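PDB 3DD7: death on curing protein from Enterobacteria phage P1, which acts as the toxin of the phage Phd-Doc toxin-antitoxin pair, probably blocking protein synthesis, and is inhibited by its antitoxin partner Phd. Local coordinates for residues E8-H13 / Y66-A71; D50-S55 / T117-Y122. The protein carries 2 engineered substitutions. One frame throughout, in Å; residues are numbered along the deposited sequence. Where two conformers were deposited one is given.

Contact 1: E8-H13 / Y66-A71; sequences ELIALH and YIFNDA. Engineered in segment 66-71: Tyr66 (natural residue His).
The Phe68 ring is the bump of this contact, pushed from the loop 66-71 onto helix 6-20, and the ring of His13 forms one wall of its slot. The two lie as an offset stack, nearly parallel at 8° with centroids 3.7 Å apart. They are displaced along one another, so that His13 CB comes over the Phe68 ring as a CH-pi contact, 3.7 Å from the centroid. CG2 of Ile67 sits on the opposite face of the Phe68 ring, making a sandwich with one apolar and one aromatic layer. At the far end Phe68 CZ pushes against the helix itself, 3.9 Å from Ile10 CA, with CG1 of Ile10 close by. Leu9 fills the neighbouring hollow, where its CD2 touches Ile67 CD1 at 3.7 Å. On His13, CG lies anti to the backbone N (chi1 167°), which carries the imidazole out across the loop. There NE2 donates to Asp70 O at 2.8 Å; the oxygen lies in the ring plane, but the N-H...O angle is a bent 135°. CB of Ala71 packs beside CD2. Behind this carbonyl, the Asp70 carboxylate takes the N-H of Ala71 and that of Leu23, in the turn that leads into helix 72-86. The loop belongs to the Fic signature sequence, whose opening His is here the engineered Tyr66. Chemically, a buried imidazole is stacked on one face and hydrogen-bonded at both nitrogens, so its rotation is fixed and NE2 must carry a proton.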
loop_
_atom_site.group_PDB
_atom_site.type_symbol
_atom_site.label_atom_id
_atom_site.label_comp_id
_atom_site.label_asym_id
_atom_site.label_seq_id
_atom_site.Cartn_x
_atom_site.Cartn_y
_atom_site.Cartn_z
ATOM N N GLU A 8 10.057 -6.760 -1.253
ATOM C CA GLU A 8 9.778 -5.543 -1.998
ATOM C C GLU A 8 9.020 -4.546 -1.134
ATOM O O GLU A 8 9.272 -3.351 -1.200
ATOM C CB GLU A 8 8.986 -5.840 -3.261
ATOM C CG GLU A 8 8.857 -4.646 -4.171
ATOM C CD GLU A 8 8.534 -5.045 -5.597
ATOM O OE1 GLU A 8 7.657 -5.916 -5.803
ATOM O OE2 GLU A 8 9.181 -4.505 -6.514
ATOM N N LEU A 9 8.080 -5.037 -0.332
ATOM C CA LEU A 9 7.328 -4.158 0.564
ATOM C C LEU A 9 8.286 -3.478 1.528
ATOM O O LEU A 9 8.232 -2.264 1.752
ATOM C CB LEU A 9 6.302 -4.949 1.355
ATOM C CG LEU A 9 5.382 -4.066 2.198
ATOM C CD1 LEU A 9 4.283 -3.505 1.286
ATOM C CD2 LEU A 9 4.800 -4.844 3.362
ATOM N N ILE A 10 9.167 -4.280 2.108
ATOM C CA ILE A 10 10.182 -3.759 3.014
ATOM C C ILE A 10 11.093 -2.707 2.330
ATOM O O ILE A 10 11.346 -1.634 2.889
ATOM C CB ILE A 10 11.003 -4.920 3.624
ATOM C CG1 ILE A 10 10.062 -5.903 4.353
ATOM C CG2 ILE A 10 12.098 -4.387 4.546
ATOM C CD1 ILE A 10 10.741 -7.184 4.851
ATOM N N ALA A 11 11.588 -3.010 1.133
ATOM C CA ALA A 11 12.473 -2.078 0.427
ATOM C C ALA A 11 11.733 -0.765 0.122
ATOM O O ALA A 11 12.305 0.326 0.228
ATOM C CB ALA A 11 13.003 -2.702 -0.843
ATOM N N LEU A 12 10.461 -0.882 -0.239
ATOM C CA LEU A 12 9.646 0.290 -0.539
ATOM C C LEU A 12 9.491 1.149 0.718
ATOM O O LEU A 12 9.688 2.357 0.672
ATOM C CB LEU A 12 8.277 -0.124 -1.078
ATOM C CG LEU A 12 7.314 0.975 -1.535
ATOM C CD1 LEU A 12 6.242 0.352 -2.430
ATOM C CD2 LEU A 12 6.642 1.721 -0.351
ATOM N N HIS A 13 9.141 0.521 1.835
ATOM C CA HIS A 13 9.157 1.215 3.132
ATOM C C HIS A 13 10.482 1.924 3.421
ATOM O O HIS A 13 10.495 3.100 3.797
ATOM C CB HIS A 13 8.836 0.239 4.261
ATOM C CG HIS A 13 9.127 0.779 5.629
ATOM N ND1 HIS A 13 10.345 0.622 6.250
ATOM C CD2 HIS A 13 8.337 1.422 6.516
ATOM C CE1 HIS A 13 10.307 1.174 7.446
ATOM N NE2 HIS A 13 9.097 1.669 7.636
ATOM N N TYR A 66 0.907 -3.134 11.112
ATOM C CA TYR A 66 2.010 -2.688 11.986
ATOM C C TYR A 66 3.263 -3.526 11.763
ATOM O O TYR A 66 3.896 -4.019 12.697
ATOM C CB TYR A 66 1.586 -2.678 13.466
ATOM C CG TYR A 66 0.437 -1.730 13.737
ATOM C CD1 TYR A 66 -0.881 -2.158 13.601
ATOM C CD2 TYR A 66 0.672 -0.399 14.095
ATOM C CE1 TYR A 66 -1.948 -1.299 13.827
ATOM C CE2 TYR A 66 -0.392 0.484 14.331
ATOM C CZ TYR A 66 -1.701 0.022 14.194
ATOM O OH TYR A 66 -2.773 0.866 14.420
ATOM N N ILE A 67 3.596 -3.696 10.491
ATOM C CA ILE A 67 4.822 -4.389 10.105
ATOM C C ILE A 67 6.051 -3.561 10.509
ATOM O O ILE A 67 7.105 -4.115 10.863
ATOM C CB ILE A 67 4.820 -4.632 8.586
ATOM C CG1 ILE A 67 3.648 -5.540 8.199
ATOM C CG2 ILE A 67 6.158 -5.183 8.085
ATOM C CD1 ILE A 67 3.337 -5.493 6.731
ATOM N N PHE A 68 5.890 -2.237 10.477
ATOM C CA PHE A 68 7.004 -1.302 10.667
ATOM C C PHE A 68 6.818 -0.423 11.898
ATOM O O PHE A 68 5.703 -0.228 12.386
ATOM C CB PHE A 68 7.158 -0.422 9.414
ATOM C CG PHE A 68 7.309 -1.207 8.143
ATOM C CD1 PHE A 68 8.538 -1.755 7.806
ATOM C CD2 PHE A 68 6.216 -1.412 7.280
ATOM C CE1 PHE A 68 8.716 -2.487 6.633
ATOM C CE2 PHE A 68 6.383 -2.153 6.107
ATOM C CZ PHE A 68 7.600 -2.706 5.789
ATOM N N ASN A 69 7.930 0.109 12.399
ATOM C CA ASN A 69 7.892 1.064 13.494
ATOM C C ASN A 69 7.241 2.367 13.064
ATOM O O ASN A 69 6.670 3.088 13.883
ATOM C CB ASN A 69 9.304 1.359 13.968
ATOM C CG ASN A 69 9.976 0.151 14.616
ATOM O OD1 ASN A 69 11.143 -0.138 14.341
ATOM N ND2 ASN A 69 9.261 -0.535 15.484
ATOM N N ASP A 70 7.350 2.670 11.778
ATOM C CA ASP A 70 6.848 3.930 11.248
ATOM C C ASP A 70 6.576 3.783 9.758
ATOM O O ASP A 70 7.039 2.835 9.127
ATOM C CB ASP A 70 7.874 5.044 11.515
ATOM C CG ASP A 70 7.270 6.443 11.493
ATOM O OD1 ASP A 70 6.054 6.569 11.268
ATOM O OD2 ASP A 70 8.031 7.419 11.709
ATOM N N ALA A 71 5.814 4.735 9.229
ATOM C CA ALA A 71 5.479 4.839 7.812
ATOM C C ALA A 71 4.688 3.621 7.313
ATOM O O ALA A 71 4.798 3.228 6.151
ATOM C CB ALA A 71 6.744 5.074 6.969
#

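Contact 2: D50-S55 / T117-Y122; sequences DLFEVS and TLRRLY
Asp50 starts the first segment with two jobs for one carboxylate: it N-caps helix 51-65 and forms a salt bridge with Arg119 of helix 111-122. Its OD1 takes the N-H of Glu53 at 3.1 Å on the anti side, though tilted out of the carboxylate plane, with a weaker bond from Phe52 N. NH2 of Arg119 straddles both oxygens, 3.1 Å from Asp50 OD2 and 3.0 Å, more weakly, from Asp50 OD1. The carboxylate stands almost upright to the guanidinium, 76° between planes, and NH2 approaches OD2 from above the carboxylate plane. Helix start and arginine thus share one anion, which would probably help keep it ionised.

Next comes Phe52, the main apolar piece. Its ring lies against the backbone of the other helix, with Arg119 CA 3.8 Å from the centroid, over the face. One edge of the ring runs along the other helix: CD1 meets Leu118 CB at 3.8 Å and CE1 meets Tyr122 CB at 3.9 Å. The aliphatic part of Arg119 runs past CD2 before bending at chi3 (-69°) to deliver its head to Asp50, while CB of Phe52 lies over one face of the guanidinium. One turn on, Ser55 ends the walk: it was modelled in two conformers, and in one of them OG lies near Leu118 CD1, though its hydrogen bond goes to the backbone oxygen of Ala80. Tyr122 likewise turns its hydroxyl away, to Phe92 O.

The axes of segments 51-55 and 117-122 pass 9.2 Å apart at 125°. This is a helix-helix junction of an all-alpha Fic/Doc fold, in which the last helix packs across an N-capped helix start through one aromatic ring and a salt bridge at its margin.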
loop_
_atom_site.group_PDB
_atom_site.type_symbol
_atom_site.label_atom_id
_atom_site.label_comp_id
_atom_site.label_asym_id
_atom_site.label_seq_id
_atom_site.Cartn_x
_atom_site.Cartn_y
_atom_site.Cartn_z
ATOM N N ASP A 50 -10.262 -8.782 -9.630
ATOM C CA ASP A 50 -10.453 -7.347 -9.717
ATOM C C ASP A 50 -9.255 -6.615 -9.127
ATOM O O ASP A 50 -8.989 -6.734 -7.932
ATOM C CB ASP A 50 -11.728 -6.951 -8.980
ATOM C CG ASP A 50 -12.078 -5.501 -9.189
ATOM O OD1 ASP A 50 -11.323 -4.639 -8.718
ATOM O OD2 ASP A 50 -13.107 -5.213 -9.839
ATOM N N LEU A 51 -8.553 -5.849 -9.967
ATOM C CA LEU A 51 -7.310 -5.195 -9.561
ATOM C C LEU A 51 -7.542 -4.244 -8.403
ATOM O O LEU A 51 -6.700 -4.134 -7.517
ATOM C CB LEU A 51 -6.679 -4.452 -10.735
ATOM C CG LEU A 51 -6.040 -5.362 -11.785
ATOM C CD1 LEU A 51 -5.433 -4.471 -12.870
ATOM C CD2 LEU A 51 -4.970 -6.282 -11.169
ATOM N N PHE A 52 -8.698 -3.592 -8.384
ATOM C CA PHE A 52 -8.968 -2.625 -7.311
ATOM C C PHE A 52 -9.227 -3.287 -5.968
ATOM O O PHE A 52 -8.807 -2.747 -4.928
ATOM C CB PHE A 52 -10.063 -1.655 -7.726
ATOM C CG PHE A 52 -9.660 -0.832 -8.904
ATOM C CD1 PHE A 52 -8.695 0.169 -8.757
ATOM C CD2 PHE A 52 -10.146 -1.112 -10.176
ATOM C CE1 PHE A 52 -8.268 0.909 -9.852
ATOM C CE2 PHE A 52 -9.720 -0.367 -11.278
ATOM C CZ PHE A 52 -8.789 0.642 -11.118
ATOM N N GLU A 53 -9.886 -4.447 -5.991
ATOM C CA GLU A 53 -10.062 -5.234 -4.761
ATOM C C GLU A 53 -8.712 -5.705 -4.234
ATOM O O GLU A 53 -8.435 -5.593 -3.046
ATOM C CB GLU A 53 -11.005 -6.439 -4.927
ATOM C CG GLU A 53 -12.017 -6.503 -3.741
ATOM C CD GLU A 53 -12.104 -7.826 -2.967
ATOM O OE1 GLU A 53 -11.884 -7.788 -1.728
ATOM O OE2 GLU A 53 -12.449 -8.884 -3.551
ATOM N N VAL A 54 -7.867 -6.213 -5.129
ATOM C CA VAL A 54 -6.525 -6.657 -4.744
ATOM C C VAL A 54 -5.691 -5.491 -4.199
ATOM O O VAL A 54 -5.121 -5.610 -3.122
ATOM C CB VAL A 54 -5.797 -7.415 -5.872
ATOM C CG1 VAL A 54 -4.480 -8.002 -5.357
ATOM C CG2 VAL A 54 -6.695 -8.558 -6.403
ATOM N N SER A 55 -5.644 -4.366 -4.924
ATOM C CA SER A 55 -4.933 -3.179 -4.436
ATOM C C SER A 55 -5.420 -2.784 -3.048
ATOM O O SER A 55 -4.618 -2.489 -2.157
ATOM C CB SER A 55 -5.091 -1.997 -5.396
ATOM O OG SER A 55 -4.424 -0.846 -4.903
ATOM N N THR A 117 -13.247 3.274 -3.750
ATOM C CA THR A 117 -12.630 4.584 -3.917
ATOM C C THR A 117 -11.511 4.533 -4.959
ATOM O O THR A 117 -11.425 5.401 -5.832
ATOM C CB THR A 117 -12.123 5.141 -2.579
ATOM O OG1 THR A 117 -13.235 5.221 -1.674
ATOM C CG2 THR A 117 -11.518 6.525 -2.760
ATOM N N LEU A 118 -10.648 3.531 -4.856
ATOM C CA LEU A 118 -9.561 3.376 -5.834
ATOM C C LEU A 118 -10.134 3.218 -7.245
ATOM O O LEU A 118 -9.583 3.764 -8.210
ATOM C CB LEU A 118 -8.678 2.171 -5.486
ATOM C CG LEU A 118 -7.897 2.258 -4.169
ATOM C CD1 LEU A 118 -7.045 0.986 -3.978
ATOM C CD2 LEU A 118 -7.065 3.498 -4.112
ATOM N N ARG A 119 -11.230 2.466 -7.369
ATOM C CA ARG A 119 -11.852 2.246 -8.676
ATOM C C ARG A 119 -12.404 3.564 -9.242
ATOM O O ARG A 119 -12.285 3.832 -10.443
ATOM C CB ARG A 119 -12.957 1.185 -8.579
ATOM C CG ARG A 119 -13.534 0.727 -9.927
ATOM C CD ARG A 119 -14.630 -0.327 -9.716
ATOM N NE ARG A 119 -14.074 -1.589 -9.227
ATOM C CZ ARG A 119 -14.196 -2.030 -7.980
ATOM N NH1 ARG A 119 -14.858 -1.318 -7.074
ATOM N NH2 ARG A 119 -13.654 -3.178 -7.628
ATOM N N ARG A 120 -13.015 4.383 -8.384
ATOM C CA ARG A 120 -13.483 5.694 -8.835
ATOM C C ARG A 120 -12.315 6.541 -9.309
ATOM O O ARG A 120 -12.381 7.144 -10.378
ATOM C CB ARG A 120 -14.264 6.434 -7.753
ATOM C CG ARG A 120 -14.474 7.919 -8.042
ATOM C CD ARG A 120 -15.463 8.539 -7.083
ATOM N NE ARG A 120 -15.032 8.494 -5.686
ATOM C CZ ARG A 120 -14.198 9.385 -5.137
ATOM N NH1 ARG A 120 -13.682 10.366 -5.872
ATOM N NH2 ARG A 120 -13.876 9.298 -3.848
ATOM N N LEU A 121 -11.252 6.586 -8.507
ATOM C CA LEU A 121 -10.102 7.428 -8.820
ATOM C C LEU A 121 -9.394 6.991 -10.095
ATOM O O LEU A 121 -9.109 7.830 -10.955
ATOM C CB LEU A 121 -9.116 7.477 -7.645
ATOM C CG LEU A 121 -9.594 8.272 -6.420
ATOM C CD1 LEU A 121 -8.639 8.082 -5.262
ATOM C CD2 LEU A 121 -9.753 9.777 -6.756
ATOM N N TYR A 122 -9.134 5.689 -10.218
ATOM C CA TYR A 122 -8.201 5.178 -11.239
ATOM C C TYR A 122 -8.760 4.254 -12.316
ATOM O O TYR A 122 -8.049 3.956 -13.265
ATOM C CB TYR A 122 -6.987 4.494 -10.579
ATOM C CG TYR A 122 -6.355 5.363 -9.540
ATOM C CD1 TYR A 122 -5.765 6.569 -9.902
ATOM C CD2 TYR A 122 -6.374 5.007 -8.194
ATOM C CE1 TYR A 122 -5.208 7.425 -8.943
ATOM C CE2 TYR A 122 -5.820 5.852 -7.223
ATOM C CZ TYR A 122 -5.234 7.054 -7.611
ATOM O OH TYR A 122 -4.687 7.890 -6.673
#

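Helix 51-65 connects the two sites: contact 2 is made at its N-terminal end, and contact 1 uses the loop that follows its C-terminal end. Their centres are 22 Å apart, on opposite sides of the chain's centre, and their nearest atoms about 10 Å, so they do not touch. Along the chain the segments alternate, 8-13, 50-55, 66-71 and 117-122, which ties the first helix to the Fic loop and the last helix to the start of helix 51-65. Helix 72-86 packs against both. Near contact 1 the bound Phd peptide packs aromatic side-chain surface against Glu8, Ala11 and Leu12 of segment 8-13, consistent with inhibition by fold complementation.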